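Local coordinates for aminopeptidase YwaD (Bacillus subtilis, PDB 6HC6), which cleaves single amino acids from the N termini of peptides, using two zinc ions bound in the active site of its M28-family peptidase domain, at residues T327-A332 with W388-T393; E334-T339 with S364-G369. One frame throughout, in Å; residues are numbered along the deposited sequence.

Contact 1: residues T327-A332 with W388-T393; sequences TSWEKA and WGDPET
Ala332 and Lys331 pack against Trp388, Gly389 and Asp390 where a loop of the M28 peptidase domain meets the end of strand 382-389, an inner strand of the domain's sheet, in a largely buried loop-to-strand contact without a direct hydrogen bond. Residues 327-332 belong to the connection between strands 316-322 and 334-339, and residues 388-393 carry the chain out of strand 382-389. The example illustrates how a loop can be shaped by its own turns as well as by its neighbours. Thr327 OG1 accepts from the backbone N of Trp329 in an ST turn, and a type I beta turn runs from Trp329 to Ala332. Arg414, from helix 412-430, grips this loop through the backbone oxygens of Thr327, Trp329 and Glu330 and makes a cation-pi contact with Trp388.

Across the contact, the backbones and apolar groups meet through weak interactions. The CB atoms of Ala332 and Trp388 lie 4.1 Å apart, and Ala332 O approaches the Trp388 ring obliquely, 3.5 Å from CE3. Two CA-H...O contacts join the backbones: Asp390 CA points its hydrogen almost straight at Lys331 O (3.4 Å, 174°), while the contact from Ala332 CA to Gly389 O is markedly more bent. Farther out, the Trp329 ring carries Lys331 CB on one face and brings CZ3 within 4.1 Å of Asp390 CB.

With CG turned away from the backbone N (chi1 -176°), the Asp390 carboxylate lies where OD1 accepts from Glu392 N in an Asx turn, the donor coming from above the carboxylate plane. Asp390 OD2 runs alongside the bent Lys331 chain, but its salt bridge to Lys331 NZ is long, at 4.0 Å. A water bridges the two: it accepts from Lys331 NZ at 2.7 Å and donates to both Asp390 OD2 and Glu392 OE2.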
ATOM      1  N   THR A 327       5.355   3.446  13.607  1.00 21.84           N
ATOM      2  CA  THR A 327       6.246   4.584  13.409  1.00 22.30           C
ATOM      3  C   THR A 327       6.756   5.096  14.749  1.00 25.96           C
ATOM      4  O   THR A 327       6.052   5.043  15.763  1.00 24.90           O
ATOM      5  CB  THR A 327       5.559   5.719  12.653  1.00 26.10           C
ATOM      6  OG1 THR A 327       6.531   6.730  12.362  1.00 23.73           O
ATOM      7  CG2 THR A 327       4.464   6.353  13.498  1.00 25.18           C
ATOM      8  N   SER A 328       8.013   5.544  14.752  1.00 22.68           N
ATOM      9  CA  SER A 328       8.577   6.242  15.902  1.00 24.62           C
ATOM     10  C   SER A 328       8.225   7.718  15.907  1.00 29.12           C
ATOM     11  O   SER A 328       8.521   8.398  16.899  1.00 28.41           O
ATOM     12  CB  SER A 328      10.103   6.131  15.923  1.00 26.93           C
ATOM     13  OG  SER A 328      10.655   6.724  14.757  1.00 28.73           O
ATOM     14  N   TRP A 329       7.616   8.223  14.830  1.00 26.32           N
ATOM     15  CA  TRP A 329       7.305   9.646  14.719  1.00 29.63           C
ATOM     16  C   TRP A 329       6.566  10.110  15.958  1.00 29.45           C
ATOM     17  O   TRP A 329       5.483   9.611  16.265  1.00 28.35           O
ATOM     18  CB  TRP A 329       6.458   9.908  13.470  1.00 31.21           C
ATOM     19  CG  TRP A 329       6.270  11.382  13.146  1.00 30.08           C
ATOM     20  CD1 TRP A 329       7.233  12.352  13.123  1.00 37.45           C
ATOM     21  CD2 TRP A 329       5.041  12.033  12.797  1.00 32.21           C
ATOM     22  NE1 TRP A 329       6.679  13.564  12.779  1.00 36.92           N
ATOM     23  CE2 TRP A 329       5.335  13.393  12.573  1.00 33.59           C
ATOM     24  CE3 TRP A 329       3.723  11.593  12.636  1.00 32.74           C
ATOM     25  CZ2 TRP A 329       4.356  14.321  12.212  1.00 35.10           C
ATOM     26  CZ3 TRP A 329       2.745  12.521  12.285  1.00 36.02           C
ATOM     27  CH2 TRP A 329       3.072  13.865  12.068  1.00 32.08           C
ATOM     28  N   GLU A 330       7.161  11.062  16.676  1.00 29.60           N
ATOM     29  CA  GLU A 330       6.664  11.369  18.012  1.00 35.70           C
ATOM     30  C   GLU A 330       5.209  11.820  17.991  1.00 37.93           C
ATOM     31  O   GLU A 330       4.447  11.483  18.905  1.00 35.16           O
ATOM     32  CB  GLU A 330       7.555  12.419  18.669  1.00 43.17           C
ATOM     33  CG  GLU A 330       8.808  11.830  19.297  1.00 63.85           C
ATOM     34  CD  GLU A 330       9.233  12.568  20.553  1.00 82.18           C
ATOM     35  OE1 GLU A 330       9.065  13.807  20.601  1.00 87.38           O
ATOM     36  OE2 GLU A 330       9.727  11.909  21.494  1.00 87.17           O
ATOM     37  N   LYS A 331       4.785  12.534  16.947  1.00 31.11           N
ATOM     38  CA  LYS A 331       3.427  13.068  16.932  1.00 31.61           C
ATOM     39  C   LYS A 331       2.343  12.014  16.715  1.00 34.87           C
ATOM     40  O   LYS A 331       1.171  12.300  16.984  1.00 30.66           O
ATOM     41  CB  LYS A 331       3.319  14.140  15.863  1.00 31.86           C
ATOM     42  CG  LYS A 331       4.151  15.359  16.244  1.00 46.36           C
ATOM     43  CD  LYS A 331       4.206  16.394  15.150  1.00 57.12           C
ATOM     44  CE  LYS A 331       2.838  16.968  14.879  1.00 55.90           C
ATOM     45  NZ  LYS A 331       2.851  18.465  14.981  1.00 64.91           N
ATOM     46  N   ALA A 332       2.691  10.816  16.236  1.00 28.03           N
ATOM     47  CA  ALA A 332       1.680   9.841  15.808  1.00 26.47           C
ATOM     48  C   ALA A 332       1.251   8.974  16.991  1.00 33.01           C
ATOM     49  O   ALA A 332       1.460   7.761  17.034  1.00 28.70           O
ATOM     50  CB  ALA A 332       2.207   8.989  14.659  1.00 24.44           C
ATOM     51  N   TRP A 388      -1.299   4.295  13.019  1.00 21.27           N
ATOM     52  CA  TRP A 388      -1.037   5.409  13.926  1.00 25.10           C
ATOM     53  C   TRP A 388      -1.158   6.726  13.178  1.00 25.63           C
ATOM     54  O   TRP A 388      -0.831   6.821  11.990  1.00 23.83           O
ATOM     55  CB  TRP A 388       0.360   5.341  14.554  1.00 21.08           C
ATOM     56  CG  TRP A 388       0.608   4.206  15.485  1.00 21.08           C
ATOM     57  CD1 TRP A 388       1.324   3.062  15.213  1.00 20.61           C
ATOM     58  CD2 TRP A 388       0.178   4.099  16.842  1.00 22.38           C
ATOM     59  NE1 TRP A 388       1.348   2.245  16.329  1.00 20.62           N
ATOM     60  CE2 TRP A 388       0.652   2.861  17.339  1.00 22.04           C
ATOM     61  CE3 TRP A 388      -0.566   4.925  17.688  1.00 24.59           C
ATOM     62  CZ2 TRP A 388       0.405   2.440  18.645  1.00 24.66           C
ATOM     63  CZ3 TRP A 388      -0.810   4.503  18.989  1.00 29.35           C
ATOM     64  CH2 TRP A 388      -0.328   3.273  19.450  1.00 29.72           C
ATOM     65  N   GLY A 389      -1.601   7.758  13.890  1.00 22.88           N
ATOM     66  CA  GLY A 389      -1.726   9.066  13.280  1.00 23.70           C
ATOM     67  C   GLY A 389      -1.587  10.169  14.306  1.00 25.77           C
ATOM     68  O   GLY A 389      -1.719   9.948  15.513  1.00 26.70           O
ATOM     69  N   ASP A 390      -1.271  11.354  13.808  1.00 26.63           N
ATOM     70  CA  ASP A 390      -1.265  12.552  14.638  1.00 32.02           C
ATOM     71  C   ASP A 390      -2.654  12.744  15.238  1.00 39.60           C
ATOM     72  O   ASP A 390      -3.612  12.945  14.479  1.00 44.99           O
ATOM     73  CB  ASP A 390      -0.874  13.755  13.772  1.00 29.58           C
ATOM     74  CG  ASP A 390      -0.739  15.030  14.547  1.00 32.31           C
ATOM     75  OD1 ASP A 390      -1.288  15.128  15.656  1.00 33.46           O
ATOM     76  OD2 ASP A 390      -0.087  15.961  14.014  1.00 34.43           O
ATOM     77  N   PRO A 391      -2.813  12.720  16.572  1.00 35.26           N
ATOM     78  CA  PRO A 391      -4.163  12.872  17.137  1.00 32.76           C
ATOM     79  C   PRO A 391      -4.822  14.178  16.752  1.00 38.84           C
ATOM     80  O   PRO A 391      -6.057  14.255  16.745  1.00 42.88           O
ATOM     81  CB  PRO A 391      -3.919  12.791  18.651  1.00 34.29           C
ATOM     82  CG  PRO A 391      -2.560  13.336  18.820  1.00 34.81           C
ATOM     83  CD  PRO A 391      -1.785  12.799  17.624  1.00 32.47           C
ATOM     84  N   GLU A 392      -4.034  15.214  16.447  1.00 44.56           N
ATOM     85  CA  GLU A 392      -4.609  16.492  16.038  1.00 43.52           C
ATOM     86  C   GLU A 392      -5.261  16.378  14.668  1.00 42.09           C
ATOM     87  O   GLU A 392      -6.389  16.839  14.466  1.00 38.01           O
ATOM     88  CB  GLU A 392      -3.535  17.589  16.021  1.00 41.74           C
ATOM     89  CG  GLU A 392      -2.982  17.959  17.386  1.00 42.52           C
ATOM     90  CD  GLU A 392      -2.169  19.245  17.384  1.00 42.78           C
ATOM     91  OE1 GLU A 392      -1.920  19.776  18.481  1.00 44.48           O
ATOM     92  OE2 GLU A 392      -1.759  19.716  16.296  1.00 44.24           O
ATOM     93  N   THR A 393      -4.565  15.756  13.712  1.00 38.93           N
ATOM     94  CA  THR A 393      -4.919  15.869  12.304  1.00 39.72           C
ATOM     95  C   THR A 393      -5.058  14.547  11.574  1.00 34.52           C
ATOM     96  O   THR A 393      -5.426  14.567  10.395  1.00 36.06           O
ATOM     97  CB  THR A 393      -3.862  16.681  11.545  1.00 38.48           C
ATOM     98  OG1 THR A 393      -2.647  15.915  11.513  1.00 36.89           O
ATOM     99  CG2 THR A 393      -3.617  18.019  12.211  1.00 41.65           C
TER
HETATM  100  O   HOH W   1       0.146  18.417  14.613  1.00 29.49           O

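Contact 2: residues E334-T339 with S364-G369; sequences ELYVNT and SLTQGG
The Tyr336 ring meets Ser364 and Thr366 of the neighbouring strand, their CB and CG2 atoms approaching it obliquely; Ser364 CB is 3.6 Å from Tyr336 CE1. One ring face carries Glu334 CG, displaced toward the rim, and the phenol OH reaches Asp390 O. Asn338, on the same side of the sheet, lies alongside Thr366 and points the same way, its CG 3.7 Å from Thr366 CG2.

These groups sit on a parallel strand pair, the two ends of a beta-alpha-beta crossover through helix 346-358. Strand 363-367 is outermost in the sheet of the peptidase domain, and the paired segments are inclined by 35°. Their ladder illustrates parallel register: Val337 donates to Ser364 O (2.7 Å from N) and accepts from Thr366 N, so that it spans Leu365, and Thr339 likewise spans Gln367. Val337 N and Thr339 N lie nearly on the extended C=O lines of their acceptors, whereas Gly368 N comes to Thr339 O from above the carbonyl plane, 3.0 Å away. On the opposite side of the sheet, Leu365 CD1 lies 3.8 Å from Thr339 CG2, the side chains crossing at about a right angle, and Trp348 of the helix touches both Leu365 and Val337.

At the start of the ladder, Glu334 bends at chi2 (79°), which turns OE1 toward Ser364. The hydroxyl donates to it in a very short bond, 2.5 Å between Ser364 OG and Glu334 OE1, a length that is itself doubtful. With an alanine here, Ser364 OG would probably lack its carboxylate acceptor and the Tyr336 ring the methylene resting on its face. The chemistry thus adds a carboxylate acceptor, probably ionised, and with it a side-chain link beside the backbone bonds between the two strands.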
ATOM      1  N   GLU A 334      -1.919   8.567  18.234  1.00 28.83           N
ATOM      2  CA  GLU A 334      -3.292   8.078  18.214  1.00 29.06           C
ATOM      3  C   GLU A 334      -3.388   6.877  17.286  1.00 27.92           C
ATOM      4  O   GLU A 334      -2.880   6.918  16.164  1.00 25.00           O
ATOM      5  CB  GLU A 334      -4.250   9.181  17.753  1.00 33.95           C
ATOM      6  CG  GLU A 334      -5.723   8.870  17.941  1.00 30.50           C
ATOM      7  CD  GLU A 334      -6.196   9.062  19.385  1.00 43.24           C
ATOM      8  OE1 GLU A 334      -7.388   8.798  19.663  1.00 41.82           O
ATOM      9  OE2 GLU A 334      -5.390   9.487  20.236  1.00 41.03           O
ATOM     10  N   LEU A 335      -4.030   5.805  17.748  1.00 27.62           N
ATOM     11  CA  LEU A 335      -4.223   4.621  16.921  1.00 27.46           C
ATOM     12  C   LEU A 335      -5.609   4.721  16.301  1.00 23.67           C
ATOM     13  O   LEU A 335      -6.618   4.662  17.006  1.00 26.42           O
ATOM     14  CB  LEU A 335      -4.051   3.334  17.729  1.00 25.62           C
ATOM     15  CG  LEU A 335      -4.143   2.054  16.889  1.00 22.29           C
ATOM     16  CD1 LEU A 335      -2.999   1.956  15.866  1.00 25.42           C
ATOM     17  CD2 LEU A 335      -4.173   0.819  17.785  1.00 22.68           C
ATOM     18  N   TYR A 336      -5.655   4.880  14.983  1.00 26.37           N
ATOM     19  CA  TYR A 336      -6.906   5.033  14.259  1.00 22.67           C
ATOM     20  C   TYR A 336      -7.420   3.696  13.754  1.00 25.16           C
ATOM     21  O   TYR A 336      -6.643   2.835  13.335  1.00 23.30           O
ATOM     22  CB  TYR A 336      -6.725   5.984  13.078  1.00 22.44           C
ATOM     23  CG  TYR A 336      -6.616   7.401  13.551  1.00 24.07           C
ATOM     24  CD1 TYR A 336      -7.750   8.110  13.942  1.00 25.73           C
ATOM     25  CD2 TYR A 336      -5.381   8.015  13.671  1.00 24.18           C
ATOM     26  CE1 TYR A 336      -7.653   9.422  14.402  1.00 34.54           C
ATOM     27  CE2 TYR A 336      -5.274   9.317  14.138  1.00 29.18           C
ATOM     28  CZ  TYR A 336      -6.410  10.013  14.493  1.00 32.18           C
ATOM     29  OH  TYR A 336      -6.302  11.304  14.962  1.00 31.54           O
ATOM     30  N   VAL A 337      -8.741   3.544  13.806  1.00 23.39           N
ATOM     31  CA  VAL A 337      -9.472   2.426  13.219  1.00 21.42           C
ATOM     32  C   VAL A 337     -10.253   3.006  12.045  1.00 28.19           C
ATOM     33  O   VAL A 337     -11.281   3.674  12.232  1.00 27.79           O
ATOM     34  CB  VAL A 337     -10.398   1.752  14.239  1.00 25.34           C
ATOM     35  CG1 VAL A 337     -11.145   0.593  13.597  1.00 30.63           C
ATOM     36  CG2 VAL A 337      -9.610   1.267  15.430  1.00 28.11           C
ATOM     37  N   ASN A 338      -9.758   2.781  10.834  1.00 25.97           N
ATOM     38  CA  ASN A 338     -10.335   3.361   9.627  1.00 22.62           C
ATOM     39  C   ASN A 338     -11.365   2.412   9.027  1.00 24.90           C
ATOM     40  O   ASN A 338     -11.024   1.291   8.649  1.00 23.40           O
ATOM     41  CB  ASN A 338      -9.234   3.635   8.593  1.00 21.39           C
ATOM     42  CG  ASN A 338      -8.392   4.847   8.944  1.00 27.23           C
ATOM     43  OD1 ASN A 338      -8.545   5.912   8.357  1.00 40.94           O
ATOM     44  ND2 ASN A 338      -7.528   4.698   9.928  1.00 35.30           N
ATOM     45  N   THR A 339     -12.613   2.864   8.902  1.00 26.74           N
ATOM     46  CA  THR A 339     -13.595   2.141   8.107  1.00 26.34           C
ATOM     47  C   THR A 339     -13.934   2.956   6.867  1.00 28.12           C
ATOM     48  O   THR A 339     -13.823   4.186   6.864  1.00 28.15           O
ATOM     49  CB  THR A 339     -14.864   1.824   8.912  1.00 25.06           C
ATOM     50  OG1 THR A 339     -15.541   3.039   9.250  1.00 28.16           O
ATOM     51  CG2 THR A 339     -14.500   1.091  10.185  1.00 24.21           C
ATOM     52  N   SER A 364      -9.237   5.821  18.094  1.00 28.37           N
ATOM     53  CA  SER A 364     -10.242   6.639  17.432  1.00 34.85           C
ATOM     54  C   SER A 364     -10.785   5.919  16.206  1.00 33.83           C
ATOM     55  O   SER A 364     -10.029   5.336  15.428  1.00 32.74           O
ATOM     56  CB  SER A 364      -9.669   8.010  17.022  1.00 29.70           C
ATOM     57  OG  SER A 364      -9.387   8.800  18.163  1.00 37.35           O
ATOM     58  N   LEU A 365     -12.103   5.954  16.055  1.00 34.27           N
ATOM     59  CA  LEU A 365     -12.737   5.515  14.825  1.00 31.08           C
ATOM     60  C   LEU A 365     -12.751   6.670  13.835  1.00 33.67           C
ATOM     61  O   LEU A 365     -13.043   7.811  14.200  1.00 34.57           O
ATOM     62  CB  LEU A 365     -14.168   5.042  15.099  1.00 31.12           C
ATOM     63  CG  LEU A 365     -15.040   4.672  13.896  1.00 33.93           C
ATOM     64  CD1 LEU A 365     -14.529   3.405  13.240  1.00 27.95           C
ATOM     65  CD2 LEU A 365     -16.496   4.496  14.321  1.00 33.00           C
ATOM     66  N   THR A 366     -12.451   6.375  12.573  1.00 27.30           N
ATOM     67  CA  THR A 366     -12.477   7.422  11.568  1.00 30.37           C
ATOM     68  C   THR A 366     -12.726   6.797  10.201  1.00 34.82           C
ATOM     69  O   THR A 366     -12.752   5.574  10.050  1.00 27.02           O
ATOM     70  CB  THR A 366     -11.177   8.217  11.602  1.00 33.15           C
ATOM     71  OG1 THR A 366     -11.328   9.406  10.823  1.00 38.65           O
ATOM     72  CG2 THR A 366     -10.023   7.352  11.058  1.00 29.16           C
ATOM     73  N   GLN A 367     -12.948   7.647   9.205  1.00 30.19           N
ATOM     74  CA  GLN A 367     -13.104   7.175   7.837  1.00 29.32           C
ATOM     75  C   GLN A 367     -11.739   7.084   7.167  1.00 31.42           C
ATOM     76  O   GLN A 367     -10.889   7.963   7.333  1.00 27.05           O
ATOM     77  CB  GLN A 367     -14.025   8.104   7.038  1.00 31.83           C
ATOM     78  CG  GLN A 367     -14.454   7.553   5.667  1.00 37.01           C
ATOM     79  CD  GLN A 367     -13.381   7.716   4.591  1.00 42.50           C
ATOM     80  OE1 GLN A 367     -12.567   8.641   4.644  1.00 45.10           O
ATOM     81  NE2 GLN A 367     -13.376   6.809   3.616  1.00 36.87           N
ATOM     82  N   GLY A 368     -11.538   6.018   6.399  1.00 27.11           N
ATOM     83  CA  GLY A 368     -10.346   5.922   5.584  1.00 23.88           C
ATOM     84  C   GLY A 368     -10.385   4.680   4.726  1.00 27.51           C
ATOM     85  O   GLY A 368     -10.927   3.650   5.145  1.00 21.96           O
ATOM     86  N   GLY A 369      -9.844   4.774   3.516  1.00 21.69           N
ATOM     87  CA  GLY A 369      -9.712   3.605   2.671  1.00 20.31           C
ATOM     88  C   GLY A 369      -8.260   3.375   2.308  1.00 23.14           C
ATOM     89  O   GLY A 369      -7.390   3.486   3.169  1.00 21.77           O
TER

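Followed from the N terminus, the chain leaves strand 316-322, passes through the loop 327-332 and enters strand 334-339. It then crosses by helix 346-358 to strand 363-367, where contact 2 closes the smaller loop, and returns through helix 373-378 to strand 382-389, whose end completes contact 1. Contact 2 is therefore nested inside the loop closed by contact 1, their centres about 13 Å apart. Strands 382-389 and 334-339 are neighbours in the sheet, and Gly389 N lies 2.7 Å from Glu334 O, a probable hydrogen bond between the two contacts. Together they tie the loop before strand 334-339, that strand and its neighbour 382-389, and the edge strand 363-367 into one part of the sheet.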